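Local structure of Rho GTPase-activating protein 26 (Gallus gallus, 1F7C) at residues Lys42-Ala47 against Ser73-Pro78; Leu154-Leu159 against Ile203-Leu208; Lys161-His166 against Met171-Leu176. The protein stimulates GTP hydrolysis by the Rho-family GTPases RhoA and Cdc42 through its RhoGAP (BH) domain, the part described here. All blocks are in the same frame, centred on the assembly; numbering follows the deposited sequence.

Contact 1 (Lys42-Ala47 against Ser73-Pro78)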
ATOM      1  N   LYS A  42       9.628   5.485   2.945  1.00 39.48           N
ATOM      2  CA  LYS A  42      10.225   6.455   2.038  1.00 41.26           C
ATOM      3  C   LYS A  42      11.492   5.932   1.356  1.00 40.55           C
ATOM      4  O   LYS A  42      11.687   6.142   0.167  1.00 40.21           O
ATOM      5  CB  LYS A  42      10.533   7.758   2.779  1.00 40.82           C
ATOM      6  CG  LYS A  42       9.293   8.544   3.139  1.00 46.90           C
ATOM      7  CD  LYS A  42       9.618   9.875   3.806  1.00 52.08           C
ATOM      8  CE  LYS A  42      10.262   9.688   5.166  1.00 54.07           C
ATOM      9  NZ  LYS A  42      10.413  10.995   5.878  1.00 60.39           N
ATOM     10  N   LYS A  43      12.349   5.253   2.110  1.00 40.91           N
ATOM     11  CA  LYS A  43      13.571   4.713   1.544  1.00 40.89           C
ATOM     12  C   LYS A  43      13.243   3.656   0.497  1.00 40.41           C
ATOM     13  O   LYS A  43      13.922   3.554  -0.527  1.00 41.46           O
ATOM     14  CB  LYS A  43      14.439   4.095   2.636  1.00 43.45           C
ATOM     15  CG  LYS A  43      15.000   5.073   3.651  1.00 45.20           C
ATOM     16  CD  LYS A  43      15.809   4.316   4.710  1.00 49.23           C
ATOM     17  CE  LYS A  43      16.325   5.235   5.815  1.00 51.08           C
ATOM     18  NZ  LYS A  43      17.244   6.297   5.310  1.00 52.74           N
ATOM     19  N   CYS A  44      12.199   2.871   0.748  1.00 38.59           N
ATOM     20  CA  CYS A  44      11.800   1.824  -0.181  1.00 36.07           C
ATOM     21  C   CYS A  44      11.106   2.390  -1.411  1.00 36.29           C
ATOM     22  O   CYS A  44      11.326   1.921  -2.530  1.00 36.93           O
ATOM     23  CB  CYS A  44      10.883   0.818   0.507  1.00 36.04           C
ATOM     24  SG  CYS A  44      11.713  -0.275   1.670  1.00 38.96           S
ATOM     25  N   ILE A  45      10.268   3.398  -1.207  1.00 34.35           N
ATOM     26  CA  ILE A  45       9.558   4.008  -2.322  1.00 33.19           C
ATOM     27  C   ILE A  45      10.558   4.647  -3.268  1.00 33.70           C
ATOM     28  O   ILE A  45      10.495   4.461  -4.481  1.00 31.50           O
ATOM     29  CB  ILE A  45       8.573   5.101  -1.847  1.00 32.12           C
ATOM     30  CG1 ILE A  45       7.401   4.462  -1.110  1.00 31.05           C
ATOM     31  CG2 ILE A  45       8.078   5.913  -3.021  1.00 30.51           C
ATOM     32  CD1 ILE A  45       6.911   3.217  -1.759  1.00 33.00           C
ATOM     33  N   HIS A  46      11.492   5.393  -2.692  1.00 34.93           N
ATOM     34  CA  HIS A  46      12.503   6.082  -3.468  1.00 36.62           C
ATOM     35  C   HIS A  46      13.361   5.161  -4.316  1.00 35.97           C
ATOM     36  O   HIS A  46      13.627   5.463  -5.480  1.00 35.47           O
ATOM     37  CB  HIS A  46      13.400   6.912  -2.554  1.00 38.25           C
ATOM     38  CG  HIS A  46      14.448   7.679  -3.293  1.00 42.01           C
ATOM     39  ND1 HIS A  46      15.709   7.176  -3.531  1.00 42.75           N
ATOM     40  CD2 HIS A  46      14.393   8.880  -3.917  1.00 41.75           C
ATOM     41  CE1 HIS A  46      16.386   8.035  -4.273  1.00 43.41           C
ATOM     42  NE2 HIS A  46      15.612   9.075  -4.521  1.00 43.83           N
ATOM     43  N   ALA A  47      13.792   4.042  -3.741  1.00 34.48           N
ATOM     44  CA  ALA A  47      14.631   3.100  -4.472  1.00 34.23           C
ATOM     45  C   ALA A  47      13.889   2.456  -5.642  1.00 33.45           C
ATOM     46  O   ALA A  47      14.435   2.315  -6.744  1.00 33.72           O
ATOM     47  CB  ALA A  47      15.157   2.016  -3.528  1.00 33.13           C
ATOM     48  N   SER A  73      16.299  -5.391   9.350  1.00 67.23           N
ATOM     49  CA  SER A  73      17.071  -5.173  10.571  1.00 68.64           C
ATOM     50  C   SER A  73      17.971  -3.947  10.457  1.00 68.50           C
ATOM     51  O   SER A  73      18.239  -3.271  11.449  1.00 69.12           O
ATOM     52  CB  SER A  73      17.916  -6.407  10.891  1.00 69.51           C
ATOM     53  OG  SER A  73      18.877  -6.642   9.877  1.00 72.74           O
ATOM     54  N   ILE A  74      18.438  -3.655   9.249  1.00 68.59           N
ATOM     55  CA  ILE A  74      19.296  -2.496   9.044  1.00 69.06           C
ATOM     56  C   ILE A  74      18.466  -1.220   8.958  1.00 70.08           C
ATOM     57  O   ILE A  74      18.940  -0.133   9.301  1.00 69.09           O
ATOM     58  CB  ILE A  74      20.124  -2.630   7.753  1.00 68.48           C
ATOM     59  CG1 ILE A  74      21.017  -3.866   7.837  1.00 69.19           C
ATOM     60  CG2 ILE A  74      20.971  -1.377   7.541  1.00 67.92           C
ATOM     61  CD1 ILE A  74      21.893  -4.073   6.618  1.00 69.46           C
ATOM     62  N   LEU A  75      17.225  -1.360   8.501  1.00 71.72           N
ATOM     63  CA  LEU A  75      16.328  -0.218   8.354  1.00 72.87           C
ATOM     64  C   LEU A  75      15.663   0.190   9.662  1.00 74.42           C
ATOM     65  O   LEU A  75      15.098   1.273   9.757  1.00 73.92           O
ATOM     66  CB  LEU A  75      15.244  -0.526   7.313  1.00 72.24           C
ATOM     67  CG  LEU A  75      15.666  -0.738   5.853  1.00 71.92           C
ATOM     68  CD1 LEU A  75      14.460  -1.144   5.021  1.00 70.47           C
ATOM     69  CD2 LEU A  75      16.282   0.536   5.305  1.00 71.79           C
ATOM     70  N   MET A  76      15.740  -0.668  10.674  1.00 77.64           N
ATOM     71  CA  MET A  76      15.107  -0.366  11.953  1.00 81.74           C
ATOM     72  C   MET A  76      15.807   0.710  12.793  1.00 84.93           C
ATOM     73  O   MET A  76      15.137   1.572  13.365  1.00 85.41           O
ATOM     74  CB  MET A  76      14.945  -1.651  12.766  1.00 80.96           C
ATOM     75  CG  MET A  76      14.213  -2.762  12.012  1.00 80.91           C
ATOM     76  SD  MET A  76      12.557  -2.311  11.435  1.00 81.88           S
ATOM     77  CE  MET A  76      11.579  -3.745  11.917  1.00 78.58           C
ATOM     78  N   ASP A  77      17.137   0.676  12.868  1.00 88.37           N
ATOM     79  CA  ASP A  77      17.873   1.679  13.648  1.00 91.74           C
ATOM     80  C   ASP A  77      19.382   1.444  13.586  1.00 93.89           C
ATOM     81  O   ASP A  77      19.826   0.346  13.243  1.00 94.22           O
ATOM     82  CB  ASP A  77      17.420   1.639  15.115  1.00 92.90           C
ATOM     83  CG  ASP A  77      17.940   2.819  15.925  1.00 94.20           C
ATOM     84  OD1 ASP A  77      17.488   3.958  15.677  1.00 94.14           O
ATOM     85  OD2 ASP A  77      18.808   2.613  16.803  1.00 95.03           O
ATOM     86  N   PRO A  78      20.192   2.480  13.899  1.00 95.32           N
ATOM     87  CA  PRO A  78      21.654   2.347  13.877  1.00 96.01           C
ATOM     88  C   PRO A  78      22.161   1.311  14.887  1.00 96.92           C
ATOM     89  O   PRO A  78      23.049   1.666  15.695  1.00 97.27           O
ATOM     90  CB  PRO A  78      22.132   3.756  14.220  1.00 95.63           C
ATOM     91  CG  PRO A  78      21.094   4.611  13.594  1.00 95.48           C
ATOM     92  CD  PRO A  78      19.811   3.904  13.974  1.00 95.57           C
TER

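Contact 2 (Leu154-Leu159 against Ile203-Leu208)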
ATOM      1  N   LEU A 154       1.445   8.239   0.899  1.00 26.81           N
ATOM      2  CA  LEU A 154       2.719   7.966   0.249  1.00 28.36           C
ATOM      3  C   LEU A 154       2.625   6.703  -0.580  1.00 28.53           C
ATOM      4  O   LEU A 154       3.127   6.652  -1.694  1.00 31.59           O
ATOM      5  CB  LEU A 154       3.836   7.773   1.274  1.00 27.88           C
ATOM      6  CG  LEU A 154       4.272   8.952   2.135  1.00 31.15           C
ATOM      7  CD1 LEU A 154       5.268   8.468   3.194  1.00 33.35           C
ATOM      8  CD2 LEU A 154       4.899  10.013   1.266  1.00 30.63           C
ATOM      9  N   LEU A 155       1.995   5.675  -0.022  1.00 27.32           N
ATOM     10  CA  LEU A 155       1.846   4.409  -0.712  1.00 27.32           C
ATOM     11  C   LEU A 155       1.003   4.470  -1.975  1.00 25.35           C
ATOM     12  O   LEU A 155       1.409   3.935  -2.996  1.00 22.35           O
ATOM     13  CB  LEU A 155       1.261   3.359   0.225  1.00 30.82           C
ATOM     14  CG  LEU A 155       2.280   2.485   0.951  1.00 37.23           C
ATOM     15  CD1 LEU A 155       1.562   1.619   1.992  1.00 37.20           C
ATOM     16  CD2 LEU A 155       3.025   1.626  -0.067  1.00 34.27           C
ATOM     17  N   MET A 156      -0.166   5.104  -1.905  1.00 24.48           N
ATOM     18  CA  MET A 156      -1.040   5.190  -3.072  1.00 27.11           C
ATOM     19  C   MET A 156      -0.463   6.076  -4.194  1.00 28.94           C
ATOM     20  O   MET A 156      -0.640   5.797  -5.381  1.00 25.24           O
ATOM     21  CB  MET A 156      -2.432   5.694  -2.665  1.00 27.15           C
ATOM     22  CG  MET A 156      -3.222   4.757  -1.749  1.00 26.09           C
ATOM     23  SD  MET A 156      -3.378   3.071  -2.387  1.00 29.02           S
ATOM     24  CE  MET A 156      -2.168   2.250  -1.397  1.00 26.14           C
ATOM     25  N   ASN A 157       0.223   7.146  -3.813  1.00 30.47           N
ATOM     26  CA  ASN A 157       0.831   8.041  -4.787  1.00 28.66           C
ATOM     27  C   ASN A 157       1.865   7.230  -5.568  1.00 28.53           C
ATOM     28  O   ASN A 157       1.924   7.295  -6.798  1.00 25.14           O
ATOM     29  CB  ASN A 157       1.514   9.199  -4.059  1.00 30.90           C
ATOM     30  CG  ASN A 157       2.246  10.133  -4.997  1.00 32.65           C
ATOM     31  OD1 ASN A 157       1.641  10.988  -5.641  1.00 34.03           O
ATOM     32  ND2 ASN A 157       3.559   9.969  -5.083  1.00 34.90           N
ATOM     33  N   HIS A 158       2.658   6.449  -4.831  1.00 23.95           N
ATOM     34  CA  HIS A 158       3.709   5.608  -5.396  1.00 23.04           C
ATOM     35  C   HIS A 158       3.173   4.482  -6.277  1.00 23.51           C
ATOM     36  O   HIS A 158       3.726   4.204  -7.350  1.00 24.51           O
ATOM     37  CB  HIS A 158       4.577   5.013  -4.272  1.00 23.05           C
ATOM     38  CG  HIS A 158       5.465   3.890  -4.720  1.00 23.84           C
ATOM     39  ND1 HIS A 158       6.596   4.088  -5.482  1.00 23.93           N
ATOM     40  CD2 HIS A 158       5.362   2.551  -4.540  1.00 25.08           C
ATOM     41  CE1 HIS A 158       7.153   2.921  -5.753  1.00 25.51           C
ATOM     42  NE2 HIS A 158       6.425   1.972  -5.192  1.00 26.78           N
ATOM     43  N   LEU A 159       2.107   3.826  -5.830  1.00 23.89           N
ATOM     44  CA  LEU A 159       1.522   2.732  -6.607  1.00 24.94           C
ATOM     45  C   LEU A 159       0.912   3.240  -7.917  1.00 26.00           C
ATOM     46  O   LEU A 159       0.930   2.531  -8.916  1.00 27.29           O
ATOM     47  CB  LEU A 159       0.468   1.976  -5.785  1.00 23.40           C
ATOM     48  CG  LEU A 159       0.988   1.201  -4.561  1.00 22.25           C
ATOM     49  CD1 LEU A 159      -0.141   0.394  -3.969  1.00 24.28           C
ATOM     50  CD2 LEU A 159       2.121   0.273  -4.954  1.00 23.20           C
ATOM     51  N   ILE A 203     -10.918  -4.030  -4.342  1.00 32.72           N
ATOM     52  CA  ILE A 203     -11.553  -2.905  -5.032  1.00 33.12           C
ATOM     53  C   ILE A 203     -11.229  -1.591  -4.314  1.00 33.39           C
ATOM     54  O   ILE A 203     -11.071  -0.534  -4.941  1.00 32.47           O
ATOM     55  CB  ILE A 203     -13.096  -3.068  -5.075  1.00 35.40           C
ATOM     56  CG1 ILE A 203     -13.467  -4.372  -5.789  1.00 38.60           C
ATOM     57  CG2 ILE A 203     -13.733  -1.884  -5.778  1.00 32.88           C
ATOM     58  CD1 ILE A 203     -12.919  -4.483  -7.197  1.00 40.57           C
ATOM     59  N   VAL A 204     -11.137  -1.668  -2.992  1.00 32.62           N
ATOM     60  CA  VAL A 204     -10.832  -0.502  -2.185  1.00 31.60           C
ATOM     61  C   VAL A 204      -9.445   0.036  -2.572  1.00 30.21           C
ATOM     62  O   VAL A 204      -9.281   1.238  -2.793  1.00 27.07           O
ATOM     63  CB  VAL A 204     -10.886  -0.854  -0.662  1.00 32.83           C
ATOM     64  CG1 VAL A 204     -10.233   0.241   0.166  1.00 28.98           C
ATOM     65  CG2 VAL A 204     -12.343  -1.024  -0.224  1.00 33.37           C
ATOM     66  N   ILE A 205      -8.457  -0.851  -2.666  1.00 27.73           N
ATOM     67  CA  ILE A 205      -7.118  -0.419  -3.031  1.00 29.08           C
ATOM     68  C   ILE A 205      -7.134   0.205  -4.437  1.00 29.27           C
ATOM     69  O   ILE A 205      -6.501   1.237  -4.669  1.00 28.39           O
ATOM     70  CB  ILE A 205      -6.126  -1.591  -2.989  1.00 30.33           C
ATOM     71  CG1 ILE A 205      -6.178  -2.263  -1.607  1.00 31.07           C
ATOM     72  CG2 ILE A 205      -4.723  -1.098  -3.319  1.00 30.14           C
ATOM     73  CD1 ILE A 205      -6.014  -1.327  -0.417  1.00 26.76           C
ATOM     74  N   GLU A 206      -7.872  -0.416  -5.356  1.00 26.12           N
ATOM     75  CA  GLU A 206      -7.979   0.079  -6.717  1.00 27.94           C
ATOM     76  C   GLU A 206      -8.519   1.495  -6.743  1.00 27.99           C
ATOM     77  O   GLU A 206      -7.987   2.355  -7.443  1.00 29.41           O
ATOM     78  CB  GLU A 206      -8.891  -0.814  -7.546  1.00 30.76           C
ATOM     79  CG  GLU A 206      -8.299  -2.156  -7.917  1.00 33.29           C
ATOM     80  CD  GLU A 206      -9.239  -2.942  -8.798  1.00 36.19           C
ATOM     81  OE1 GLU A 206     -10.102  -2.302  -9.440  1.00 37.50           O
ATOM     82  OE2 GLU A 206      -9.117  -4.182  -8.861  1.00 35.94           O
ATOM     83  N   ILE A 207      -9.582   1.736  -5.988  1.00 28.29           N
ATOM     84  CA  ILE A 207     -10.177   3.060  -5.931  1.00 29.13           C
ATOM     85  C   ILE A 207      -9.186   4.084  -5.377  1.00 27.93           C
ATOM     86  O   ILE A 207      -9.102   5.199  -5.868  1.00 28.46           O
ATOM     87  CB  ILE A 207     -11.447   3.057  -5.060  1.00 30.42           C
ATOM     88  CG1 ILE A 207     -12.542   2.236  -5.750  1.00 32.08           C
ATOM     89  CG2 ILE A 207     -11.929   4.482  -4.833  1.00 30.83           C
ATOM     90  CD1 ILE A 207     -13.734   1.895  -4.856  1.00 31.50           C
ATOM     91  N   LEU A 208      -8.428   3.694  -4.362  1.00 28.85           N
ATOM     92  CA  LEU A 208      -7.454   4.594  -3.759  1.00 27.89           C
ATOM     93  C   LEU A 208      -6.301   4.933  -4.690  1.00 27.60           C
ATOM     94  O   LEU A 208      -5.752   6.032  -4.618  1.00 28.36           O
ATOM     95  CB  LEU A 208      -6.908   4.000  -2.463  1.00 26.42           C
ATOM     96  CG  LEU A 208      -7.881   3.990  -1.277  1.00 29.07           C
ATOM     97  CD1 LEU A 208      -7.195   3.387  -0.064  1.00 25.36           C
ATOM     98  CD2 LEU A 208      -8.341   5.403  -0.973  1.00 25.60           C
TER

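Contact 3 (Lys161-His166 against Met171-Leu176)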
ATOM      1  N   LYS A 161       2.088   5.520  -9.775  1.00 26.69           N
ATOM      2  CA  LYS A 161       3.219   5.689 -10.666  1.00 27.65           C
ATOM      3  C   LYS A 161       3.653   4.329 -11.172  1.00 28.18           C
ATOM      4  O   LYS A 161       4.020   4.182 -12.337  1.00 28.81           O
ATOM      5  CB  LYS A 161       4.391   6.340  -9.934  1.00 30.81           C
ATOM      6  CG  LYS A 161       4.218   7.801  -9.608  1.00 31.65           C
ATOM      7  CD  LYS A 161       5.489   8.310  -8.967  1.00 35.73           C
ATOM      8  CE  LYS A 161       5.362   9.731  -8.503  1.00 37.47           C
ATOM      9  NZ  LYS A 161       6.688  10.184  -7.990  1.00 43.08           N
ATOM     10  N   VAL A 162       3.631   3.339 -10.283  1.00 27.61           N
ATOM     11  CA  VAL A 162       4.004   1.983 -10.655  1.00 24.84           C
ATOM     12  C   VAL A 162       3.032   1.504 -11.723  1.00 26.84           C
ATOM     13  O   VAL A 162       3.451   0.965 -12.755  1.00 23.76           O
ATOM     14  CB  VAL A 162       3.914   1.004  -9.458  1.00 26.25           C
ATOM     15  CG1 VAL A 162       3.981  -0.431  -9.957  1.00 23.96           C
ATOM     16  CG2 VAL A 162       5.042   1.264  -8.474  1.00 25.22           C
ATOM     17  N   ALA A 163       1.737   1.721 -11.478  1.00 25.10           N
ATOM     18  CA  ALA A 163       0.693   1.280 -12.402  1.00 26.09           C
ATOM     19  C   ALA A 163       0.699   1.988 -13.750  1.00 26.56           C
ATOM     20  O   ALA A 163       0.321   1.403 -14.763  1.00 26.06           O
ATOM     21  CB  ALA A 163      -0.698   1.419 -11.751  1.00 22.89           C
ATOM     22  N   ASP A 164       1.113   3.249 -13.768  1.00 25.38           N
ATOM     23  CA  ASP A 164       1.143   3.983 -15.016  1.00 26.02           C
ATOM     24  C   ASP A 164       2.215   3.405 -15.962  1.00 26.94           C
ATOM     25  O   ASP A 164       2.180   3.650 -17.156  1.00 28.69           O
ATOM     26  CB  ASP A 164       1.394   5.466 -14.736  1.00 28.72           C
ATOM     27  CG  ASP A 164       1.291   6.324 -15.984  1.00 28.38           C
ATOM     28  OD1 ASP A 164       2.316   6.892 -16.399  1.00 30.23           O
ATOM     29  OD2 ASP A 164       0.187   6.436 -16.549  1.00 34.51           O
ATOM     30  N   ASN A 165       3.144   2.620 -15.429  1.00 24.65           N
ATOM     31  CA  ASN A 165       4.199   2.011 -16.229  1.00 25.44           C
ATOM     32  C   ASN A 165       3.932   0.510 -16.405  1.00 27.26           C
ATOM     33  O   ASN A 165       4.864  -0.287 -16.598  1.00 24.64           O
ATOM     34  CB  ASN A 165       5.557   2.237 -15.551  1.00 25.47           C
ATOM     35  CG  ASN A 165       6.733   1.910 -16.458  1.00 30.70           C
ATOM     36  OD1 ASN A 165       6.759   2.317 -17.621  1.00 33.11           O
ATOM     37  ND2 ASN A 165       7.721   1.190 -15.925  1.00 26.40           N
ATOM     38  N   HIS A 166       2.652   0.137 -16.376  1.00 27.64           N
ATOM     39  CA  HIS A 166       2.273  -1.267 -16.506  1.00 31.98           C
ATOM     40  C   HIS A 166       2.676  -1.984 -17.811  1.00 34.33           C
ATOM     41  O   HIS A 166       3.006  -3.171 -17.778  1.00 33.61           O
ATOM     42  CB  HIS A 166       0.768  -1.450 -16.250  1.00 31.77           C
ATOM     43  CG  HIS A 166      -0.111  -0.903 -17.332  1.00 35.03           C
ATOM     44  ND1 HIS A 166      -0.310   0.445 -17.521  1.00 34.47           N
ATOM     45  CD2 HIS A 166      -0.866  -1.530 -18.268  1.00 34.38           C
ATOM     46  CE1 HIS A 166      -1.153   0.629 -18.524  1.00 35.78           C
ATOM     47  NE2 HIS A 166      -1.505  -0.554 -18.992  1.00 35.18           N
ATOM     48  N   MET A 171       2.403  -4.403 -13.953  1.00 33.44           N
ATOM     49  CA  MET A 171       1.589  -4.189 -12.762  1.00 31.44           C
ATOM     50  C   MET A 171       0.511  -3.131 -12.923  1.00 30.40           C
ATOM     51  O   MET A 171       0.724  -1.954 -12.651  1.00 30.54           O
ATOM     52  CB  MET A 171       2.476  -3.856 -11.562  1.00 30.67           C
ATOM     53  CG  MET A 171       3.422  -4.990 -11.162  1.00 30.21           C
ATOM     54  SD  MET A 171       2.601  -6.609 -10.915  1.00 33.93           S
ATOM     55  CE  MET A 171       1.646  -6.295  -9.379  1.00 28.28           C
ATOM     56  N   THR A 172      -0.655  -3.575 -13.373  1.00 29.07           N
ATOM     57  CA  THR A 172      -1.789  -2.700 -13.564  1.00 30.04           C
ATOM     58  C   THR A 172      -2.400  -2.410 -12.203  1.00 29.80           C
ATOM     59  O   THR A 172      -2.004  -2.996 -11.193  1.00 28.43           O
ATOM     60  CB  THR A 172      -2.870  -3.369 -14.425  1.00 30.76           C
ATOM     61  OG1 THR A 172      -3.378  -4.518 -13.739  1.00 32.78           O
ATOM     62  CG2 THR A 172      -2.293  -3.802 -15.768  1.00 33.20           C
ATOM     63  N   VAL A 173      -3.377  -1.511 -12.189  1.00 29.01           N
ATOM     64  CA  VAL A 173      -4.069  -1.150 -10.960  1.00 30.96           C
ATOM     65  C   VAL A 173      -4.655  -2.419 -10.331  1.00 31.40           C
ATOM     66  O   VAL A 173      -4.439  -2.707  -9.156  1.00 31.21           O
ATOM     67  CB  VAL A 173      -5.205  -0.138 -11.263  1.00 32.99           C
ATOM     68  CG1 VAL A 173      -6.067   0.079 -10.029  1.00 32.67           C
ATOM     69  CG2 VAL A 173      -4.601   1.183 -11.732  1.00 28.86           C
ATOM     70  N   ALA A 174      -5.383  -3.183 -11.136  1.00 32.01           N
ATOM     71  CA  ALA A 174      -5.996  -4.417 -10.669  1.00 31.68           C
ATOM     72  C   ALA A 174      -4.964  -5.368 -10.063  1.00 31.44           C
ATOM     73  O   ALA A 174      -5.209  -5.947  -9.006  1.00 33.04           O
ATOM     74  CB  ALA A 174      -6.738  -5.088 -11.814  1.00 30.59           C
ATOM     75  N   ASN A 175      -3.816  -5.533 -10.721  1.00 30.61           N
ATOM     76  CA  ASN A 175      -2.767  -6.409 -10.203  1.00 31.12           C
ATOM     77  C   ASN A 175      -2.190  -5.908  -8.874  1.00 31.19           C
ATOM     78  O   ASN A 175      -1.788  -6.696  -8.026  1.00 32.23           O
ATOM     79  CB  ASN A 175      -1.622  -6.548 -11.209  1.00 34.90           C
ATOM     80  CG  ASN A 175      -1.980  -7.422 -12.392  1.00 36.94           C
ATOM     81  OD1 ASN A 175      -2.978  -8.142 -12.373  1.00 37.27           O
ATOM     82  ND2 ASN A 175      -1.152  -7.372 -13.429  1.00 36.07           N
ATOM     83  N   LEU A 176      -2.125  -4.598  -8.695  1.00 28.49           N
ATOM     84  CA  LEU A 176      -1.599  -4.070  -7.455  1.00 27.34           C
ATOM     85  C   LEU A 176      -2.647  -4.260  -6.361  1.00 26.82           C
ATOM     86  O   LEU A 176      -2.313  -4.512  -5.207  1.00 25.11           O
ATOM     87  CB  LEU A 176      -1.215  -2.594  -7.627  1.00 23.97           C
ATOM     88  CG  LEU A 176      -0.002  -2.408  -8.553  1.00 24.66           C
ATOM     89  CD1 LEU A 176       0.181  -0.942  -8.925  1.00 21.76           C
ATOM     90  CD2 LEU A 176       1.247  -2.956  -7.868  1.00 20.75           C
TER

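Contact 1 (Lys42-Ala47 against Ser73-Pro78)
Lys43 opens the contact on helix 35-51, laying the apolar part of its chain beside Leu75 near the C-terminal end of helix 65-76. The two chains run past one another, heading opposite ways, and the touch comes from the methylenes: Lys43 CD lies 3.9 Å from Leu75 CD2. From CB to CE the lysine is extended; it bends only at its last torsion (chi4 -61°). The bend turns the amine away from Leu75, and NZ makes a weak hydrogen bond to Thr86 O. The middle carbons thus lie against the leucine, while the amine has a weak partner in a backbone carbonyl.

Cys44, one residue on, meets the other branch of the same leucine. Its SG stands 4.4 Å from Leu75 CD1, a looser apolar contact than that made by Lys43. Leu75 has CG beside its own backbone N (chi1 -65°), and its fork reaches across with CD2 for the lysine and CD1 for the cysteine. The buried Cys44 also packs on Ile97 and Leu101 of helix 94-106, whereas Leu75 rests in addition on Ile40, an earlier residue of helix 35-51.

From Ile45 onward the helix turns to other partners, Ile45 packing on Leu101 and on His158 of helix 146-164. In the all-helical RhoGAP domain, the contact therefore joins helix 65-76 to one side of helix 35-51; Cys44 is shared with helix 94-106, and the face carrying Lys42 and Ile45 meets helix 146-164.

With 105 Å² buried and 8.8 Å between Lys43 CA and Leu75 CA, this is a modest touch. One leucine supplies all the contact on its side, so it probably rests on dispersion between two methyls, a sulfur and a lysine methylene, and it carries no polar bond.

Contact 2 (Leu154-Leu159 against Ile203-Leu208)
Helix-helix packing in the core of the RhoGAP domain brings Met156 of helix 146-164 against Leu208 and Ile205 of helix 198-210. The backbones come near where Met156 CA lies 6.5 Å from Leu208 CA. Here the methionine, rather than the leucine fork, supplies the reach: its SD sits 3.7 Å from Leu208 CB and its CG 3.8 Å from the same carbon, the two side chains passing at a slant. The flexible thioether is folded at chi2 (-53°) and chi3 (103°), which lays the sulfur against the base of Leu208. From there SD also faces the preceding turn of the partner helix, 4.5 Å from Ile205 CG2. All three residues are buried, and the interaction is one of dispersion, with sulfur and hydrocarbon filling the space between two helices.

Other helices pack around this trio. His212 and Phe216 of helix 212-217 touch Met156, while Ile215 of that helix, together with Ile137 and Val141 of helix 130-141, packs on Leu208. Ile205 looks to Leu184 of helix 173-184, whose Phe180 receives Leu159, so the contact lies where five helices meet.

Contact 3 (Lys161-His166 against Met171-Leu176)
Ala163, at the end of helix 146-164, packs tightly against the backbone and side chains of the returning segment. Its CA approaches Met171 O to 3.2 Å, and the C-H points almost straight at the oxygen (162°); the same Met171 O also lies against His166 CB (3.6 Å). Ala163 CB meets Leu176 CD1 at 3.8 Å and Val173 CG2 at 3.9 Å. Val162 adds CG1 beside Leu176 CD1, at 4.0 Å, and runs alongside Met171, heading the same way. Two helices are joined here through the short helix 166-169, and Thr172 is the N-cap of helix 173-184, its OG1 accepting from Asn175 N in a nearly straight bond. Met171 and Asn175 both touch Arg60, the predicted arginine finger.

The more open side, partly exposed, is held by fewer contacts: His166 CD2 meets Thr172 CG2 at 3.7 Å, obliquely to the ring. With chi1 at 71°, His166 CG sits between its backbone N and carbonyl carbon, folding ND1 back to donate a bent hydrogen bond to Ala163 O (3.0 Å, 130°), with the oxygen tilted out of the ring plane. A leucine in its place would probably leave Ala163 O with the backbone N-H as its one remaining donor of the two, and the side chain freer to turn over Thr172.

In the fold
From the N terminus, helix 35-51 leaves and helix 65-76 returns to close contact 1, whose intervening 25 residues carry Arg60. This loop is complete before the other two begin. Helix 146-164 then serves both remaining contacts: contact 3 closes a short connection of four residues, mostly helical, onto helix 173-184, and lies nested within the 43-residue excursion that contact 2 closes by bringing in helix 198-210. Contacts 2 and 3, with centres about 10 Å apart, meet through Leu159 and Leu176 and through Glu206 against Val173 and Ala174. Contact 1 touches contact 2 alone, through Lys42 on Leu154 and Ile45 on His158, where helix 35-51 packs on helix 146-164; its nearest atoms stay about 7 Å from contact 3.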